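PDB 3U62: shikimate dehydrogenase from Thermotoga maritima, which catalyses the reversible NADPH-linked reduction of 3-dehydroshikimate to shikimate, the fourth of the seven steps leading to chorismate. Local coordinates for residues A[93-97]-A[227-232]; A[97-101]-A[223-227]. All coordinates share one frame; numbering follows the deposited sequence.

Both contacts join helix 94-101 to helix 222-235, the two helices that run between the substrate-binding domain and the NADP-binding Rossmann domain of shikimate dehydrogenase; their centres lie about 6 Å apart and they share Gly97 and Tyr227. Both are partly buried: Thr93, Gln228 and Asn232 are buried in interaction 1, Val98, Ser101 and Met224 in interaction 2, whereas Lys100 and Tyr227 are partly exposed. Interaction 1 is nearer the predicted shikimate site and carries a direct hydrogen bond, from Thr93 to Asn232. Interaction 2 has no direct one: a tyrosine face, methyl groups and a glycine do the work, and a water bridges Lys100 and Tyr227. The Asp94 carbonyl, touching the Met224 methyl, connects the two.

Interaction 1. Residues A[93-97]-A[227-232]; sequences TDWVG and YQAMEN
Thr93 and Asn232 make the one direct hydrogen bond between these segments: Thr93 OG1 donates to Asn232 OD1 at 2.7 Å, meeting the carbonyl oxygen at a C=O...donor angle of 137° and somewhat out of the carbonyl plane. The two side chains cross at about a right angle. With chi1 at 62°, the threonine hydroxyl sits between its own backbone N and carbonyl carbon, which turns it to the asparagine and leaves CG2 to face Glu231. The amide of Asn232 is held from its other end too, since ND2 donates to Gln228 OE1 (3.0 Å), one helical turn back, and to Tyr19 OH; an asparagine suits the place because it accepts and donates at once.

These helices link the substrate-binding domain to the Rossmann domain. Asp94 is predicted to bind shikimate, and Thr93 lies beside it. Thr93 N is hydrogen-bonded to Asn83 OD1, while the side chain of Asp94 touches Asn83, another predicted shikimate ligand, and Lys63, the predicted proton acceptor.

The remaining contacts are by van der Waals packing. Thr93 CG2 rests against Glu231 CG at 3.6 Å, and the bend of the glutamate at chi2 (74°) swings its carboxylate across Val96, where OE1 comes 3.4 Å from CG1. Glu231 CB and CG cover the threonine methyl, and the carboxylate lies by Val96 at a partly exposed position. Gln228 CB lies 3.4 Å from Thr93 O, whose hydrogen bond is with Gly97 N. Gly97 lets the backbones approach to 4.4 Å between its CA and that of Gln228, with Tyr227 CB 3.8 Å from the same glycine CA.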
loop_
_atom_site.group_PDB
_atom_site.type_symbol
_atom_site.label_atom_id
_atom_site.label_comp_id
_atom_site.label_asym_id
_atom_site.label_seq_id
_atom_site.Cartn_x
_atom_site.Cartn_y
_atom_site.Cartn_z
ATOM N N THR A 93 -0.715 8.319 -1.971
ATOM C CA THR A 93 -1.764 7.820 -2.854
ATOM C C THR A 93 -2.198 6.407 -2.465
ATOM O O THR A 93 -3.164 5.877 -3.022
ATOM C CB THR A 93 -1.328 7.845 -4.333
ATOM O OG1 THR A 93 -0.201 6.981 -4.519
ATOM C CG2 THR A 93 -0.949 9.257 -4.752
ATOM N N ASP A 94 -1.482 5.806 -1.514
ATOM C CA ASP A 94 -1.825 4.478 -1.004
ATOM C C ASP A 94 -3.219 4.442 -0.384
ATOM O O ASP A 94 -3.994 3.525 -0.664
ATOM C CB ASP A 94 -0.788 3.983 0.014
ATOM C CG ASP A 94 0.425 3.335 -0.638
ATOM O OD1 ASP A 94 0.338 2.910 -1.811
ATOM O OD2 ASP A 94 1.475 3.243 0.038
ATOM N N TRP A 95 -3.538 5.435 0.450
ATOM C CA TRP A 95 -4.850 5.490 1.100
ATOM C C TRP A 95 -5.982 5.684 0.094
ATOM O O TRP A 95 -7.075 5.138 0.271
ATOM C CB TRP A 95 -4.904 6.548 2.213
ATOM C CG TRP A 95 -4.964 7.985 1.761
ATOM C CD1 TRP A 95 -3.907 8.824 1.570
ATOM C CD2 TRP A 95 -6.142 8.756 1.476
ATOM N NE1 TRP A 95 -4.346 10.065 1.177
ATOM C CE2 TRP A 95 -5.713 10.051 1.109
ATOM C CE3 TRP A 95 -7.517 8.475 1.487
ATOM C CZ2 TRP A 95 -6.606 11.065 0.755
ATOM C CZ3 TRP A 95 -8.407 9.487 1.134
ATOM C CH2 TRP A 95 -7.944 10.766 0.774
ATOM N N VAL A 96 -5.710 6.461 -0.954
ATOM C CA VAL A 96 -6.640 6.638 -2.070
ATOM C C VAL A 96 -6.867 5.294 -2.763
ATOM O O VAL A 96 -8.004 4.944 -3.093
ATOM C CB VAL A 96 -6.125 7.694 -3.086
ATOM C CG1 VAL A 96 -6.954 7.688 -4.368
ATOM C CG2 VAL A 96 -6.126 9.085 -2.460
ATOM N N GLY A 97 -5.781 4.548 -2.968
ATOM C CA GLY A 97 -5.849 3.201 -3.528
ATOM C C GLY A 97 -6.749 2.280 -2.725
ATOM O O GLY A 97 -7.516 1.504 -3.299
ATOM N N TYR A 227 -5.440 1.787 -8.425
ATOM C CA TYR A 227 -5.963 3.104 -8.078
ATOM C C TYR A 227 -4.916 4.082 -7.544
ATOM O O TYR A 227 -5.059 5.292 -7.738
ATOM C CB TYR A 227 -7.154 2.988 -7.127
ATOM C CG TYR A 227 -8.413 2.474 -7.793
ATOM C CD1 TYR A 227 -8.981 1.259 -7.410
ATOM C CD2 TYR A 227 -9.039 3.201 -8.808
ATOM C CE1 TYR A 227 -10.139 0.781 -8.013
ATOM C CE2 TYR A 227 -10.196 2.735 -9.421
ATOM C CZ TYR A 227 -10.742 1.526 -9.017
ATOM O OH TYR A 227 -11.884 1.060 -9.623
ATOM N N GLN A 228 -3.874 3.578 -6.882
ATOM C CA GLN A 228 -2.767 4.456 -6.479
ATOM C C GLN A 228 -1.992 4.945 -7.702
ATOM O O GLN A 228 -1.565 6.098 -7.744
ATOM C CB GLN A 228 -1.852 3.826 -5.409
ATOM C CG GLN A 228 -1.031 2.606 -5.832
ATOM C CD GLN A 228 0.300 2.956 -6.486
ATOM O OE1 GLN A 228 0.992 3.887 -6.070
ATOM N NE2 GLN A 228 0.667 2.194 -7.512
ATOM N N ALA A 229 -1.835 4.067 -8.693
ATOM C CA ALA A 229 -1.185 4.419 -9.958
ATOM C C ALA A 229 -1.965 5.504 -10.695
ATOM O O ALA A 229 -1.372 6.432 -11.246
ATOM C CB ALA A 229 -1.024 3.188 -10.835
ATOM N N MET A 230 -3.291 5.372 -10.696
ATOM C CA MET A 230 -4.184 6.374 -11.272
ATOM C C MET A 230 -3.967 7.736 -10.615
ATOM O O MET A 230 -3.828 8.750 -11.306
ATOM C CB MET A 230 -5.642 5.934 -11.115
ATOM C CG MET A 230 -6.672 6.945 -11.613
ATOM S SD MET A 230 -8.372 6.455 -11.261
ATOM C CE MET A 230 -8.575 5.071 -12.383
ATOM N N GLU A 231 -3.933 7.748 -9.283
ATOM C CA GLU A 231 -3.735 8.977 -8.519
ATOM C C GLU A 231 -2.347 9.581 -8.758
ATOM O O GLU A 231 -2.217 10.802 -8.869
ATOM C CB GLU A 231 -3.974 8.728 -7.026
ATOM C CG GLU A 231 -4.163 9.995 -6.184
ATOM C CD GLU A 231 -5.514 10.669 -6.378
ATOM O OE1 GLU A 231 -6.464 10.000 -6.878
ATOM O OE2 GLU A 231 -5.622 11.880 -6.032
ATOM N N ASN A 232 -1.326 8.723 -8.836
ATOM C CA ASN A 232 0.038 9.154 -9.160
ATOM C C ASN A 232 0.086 9.933 -10.464
ATOM O O ASN A 232 0.678 11.013 -10.534
ATOM C CB ASN A 232 0.983 7.952 -9.285
ATOM C CG ASN A 232 1.184 7.210 -7.977
ATOM O OD1 ASN A 232 0.934 7.739 -6.894
ATOM N ND2 ASN A 232 1.648 5.971 -8.077
#

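Interaction 2. Residues A[97-101]-A[223-227]; sequences GVVKS and LMFYY
Lys100 and Tyr227 meet through similar first torsions (chi1 -70° and -72°), each placing CG anti to its carbonyl carbon; in the lysine a bend at chi3 brings CE to the CD2 side of the ring, and one at chi4 turns NZ away. The setting is a helix-helix crossing between the two domains of the shikimate dehydrogenase fold, the axes of the short segments being 7.6 Å apart at closest approach, with 116° between their N-to-C directions. Lys100 CB forms a CH-pi contact over one face of the Tyr227 ring, 3.7 Å from its centroid, and CE reaches CD2 at 3.5 Å. Tyr226 CD2 lies over the opposite face, so the ring is sandwiched. Lysine fits because its methylenes pack on the ring while NZ pairs with Glu103 in a salt bridge.

Having no side chain, Gly97 lets the helices close up, with its O 3.6 Å from Met224 CA. Alongside, the extended Met224 chain carries its methyl to Val98 CG2, the two side chains pointing the same way; Met224 also touches Val199, predicted to bind NADP. One turn on from Gly97, Ser101 CB packs on Leu223 CB at 3.6 Å. The serine OG donates a hydrogen bond to Val98 O and shares another with Tyr197 OH, satisfying a buried polar group. Beyond the ring, a water donates to Lys100 O at 2.8 Å and is hydrogen-bonded to Tyr227 OH at 3.2 Å.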
loop_
_atom_site.group_PDB
_atom_site.type_symbol
_atom_site.label_atom_id
_atom_site.label_comp_id
_atom_site.label_asym_id
_atom_site.label_seq_id
_atom_site.Cartn_x
_atom_site.Cartn_y
_atom_site.Cartn_z
ATOM N N GLY A 97 -5.781 4.548 -2.968
ATOM C CA GLY A 97 -5.849 3.201 -3.528
ATOM C C GLY A 97 -6.749 2.280 -2.725
ATOM O O GLY A 97 -7.516 1.504 -3.299
ATOM N N VAL A 98 -6.660 2.376 -1.399
ATOM C CA VAL A 98 -7.471 1.553 -0.497
ATOM C C VAL A 98 -8.956 1.930 -0.565
ATOM O O VAL A 98 -9.811 1.055 -0.734
ATOM C CB VAL A 98 -6.959 1.605 0.970
ATOM C CG1 VAL A 98 -7.834 0.757 1.888
ATOM C CG2 VAL A 98 -5.514 1.133 1.054
ATOM N N VAL A 99 -9.255 3.223 -0.439
ATOM C CA VAL A 99 -10.634 3.715 -0.515
ATOM C C VAL A 99 -11.297 3.283 -1.824
ATOM O O VAL A 99 -12.392 2.714 -1.810
ATOM C CB VAL A 99 -10.720 5.258 -0.347
ATOM C CG1 VAL A 99 -12.125 5.773 -0.654
ATOM C CG2 VAL A 99 -10.307 5.671 1.056
ATOM N N LYS A 100 -10.621 3.539 -2.941
ATOM C CA LYS A 100 -11.172 3.225 -4.256
ATOM C C LYS A 100 -11.290 1.721 -4.516
ATOM O O LYS A 100 -12.206 1.290 -5.227
ATOM C CB LYS A 100 -10.386 3.929 -5.364
ATOM C CG LYS A 100 -10.595 5.444 -5.385
ATOM C CD LYS A 100 -10.199 6.083 -6.714
ATOM C CE LYS A 100 -11.205 5.769 -7.821
ATOM N NZ LYS A 100 -12.679 6.089 -7.350
ATOM N N SER A 101 -10.382 0.931 -3.942
ATOM C CA SER A 101 -10.437 -0.531 -4.066
ATOM C C SER A 101 -11.665 -1.118 -3.369
ATOM O O SER A 101 -12.124 -2.208 -3.718
ATOM C CB SER A 101 -9.166 -1.181 -3.506
ATOM O OG SER A 101 -9.133 -1.123 -2.091
ATOM N N LEU A 223 -6.078 -4.116 -6.933
ATOM C CA LEU A 223 -6.975 -2.956 -7.027
ATOM C C LEU A 223 -6.356 -1.712 -6.395
ATOM O O LEU A 223 -6.424 -0.621 -6.968
ATOM C CB LEU A 223 -8.335 -3.253 -6.384
ATOM C CG LEU A 223 -9.415 -3.956 -7.217
ATOM C CD1 LEU A 223 -10.549 -4.416 -6.309
ATOM C CD2 LEU A 223 -9.954 -3.046 -8.324
ATOM N N MET A 224 -5.760 -1.886 -5.216
ATOM C CA MET A 224 -5.040 -0.817 -4.527
ATOM C C MET A 224 -3.923 -0.263 -5.411
ATOM O O MET A 224 -3.762 0.955 -5.520
ATOM C CB MET A 224 -4.472 -1.327 -3.199
ATOM C CG MET A 224 -3.717 -0.293 -2.375
ATOM S SD MET A 224 -2.964 -1.035 -0.916
ATOM C CE MET A 224 -2.020 0.347 -0.276
ATOM N N PHE A 225 -3.167 -1.162 -6.040
ATOM C CA PHE A 225 -2.097 -0.775 -6.957
ATOM C C PHE A 225 -2.632 0.022 -8.146
ATOM O O PHE A 225 -2.068 1.054 -8.513
ATOM C CB PHE A 225 -1.319 -1.999 -7.457
ATOM C CG PHE A 225 -0.276 -1.660 -8.483
ATOM C CD1 PHE A 225 0.990 -1.237 -8.092
ATOM C CD2 PHE A 225 -0.568 -1.732 -9.844
ATOM C CE1 PHE A 225 1.956 -0.905 -9.036
ATOM C CE2 PHE A 225 0.389 -1.400 -10.796
ATOM C CZ PHE A 225 1.655 -0.986 -10.393
ATOM N N TYR A 226 -3.712 -0.480 -8.743
ATOM C CA TYR A 226 -4.379 0.153 -9.879
ATOM C C TYR A 226 -4.772 1.591 -9.559
ATOM O O TYR A 226 -4.459 2.508 -10.322
ATOM C CB TYR A 226 -5.611 -0.673 -10.266
ATOM C CG TYR A 226 -6.418 -0.167 -11.446
ATOM C CD1 TYR A 226 -6.082 -0.524 -12.751
ATOM C CD2 TYR A 226 -7.546 0.633 -11.253
ATOM C CE1 TYR A 226 -6.830 -0.077 -13.838
ATOM C CE2 TYR A 226 -8.302 1.088 -12.331
ATOM C CZ TYR A 226 -7.939 0.727 -13.619
ATOM O OH TYR A 226 -8.683 1.174 -14.688
ATOM N N TYR A 227 -5.440 1.787 -8.425
ATOM C CA TYR A 227 -5.963 3.104 -8.078
ATOM C C TYR A 227 -4.916 4.082 -7.544
ATOM O O TYR A 227 -5.059 5.292 -7.738
ATOM C CB TYR A 227 -7.154 2.988 -7.127
ATOM C CG TYR A 227 -8.413 2.474 -7.793
ATOM C CD1 TYR A 227 -8.981 1.259 -7.410
ATOM C CD2 TYR A 227 -9.039 3.201 -8.808
ATOM C CE1 TYR A 227 -10.139 0.781 -8.013
ATOM C CE2 TYR A 227 -10.196 2.735 -9.421
ATOM C CZ TYR A 227 -10.742 1.526 -9.017
ATOM O OH TYR A 227 -11.884 1.060 -9.623
HETATM O O HOH W 1 -13.068 -0.574 -7.149
#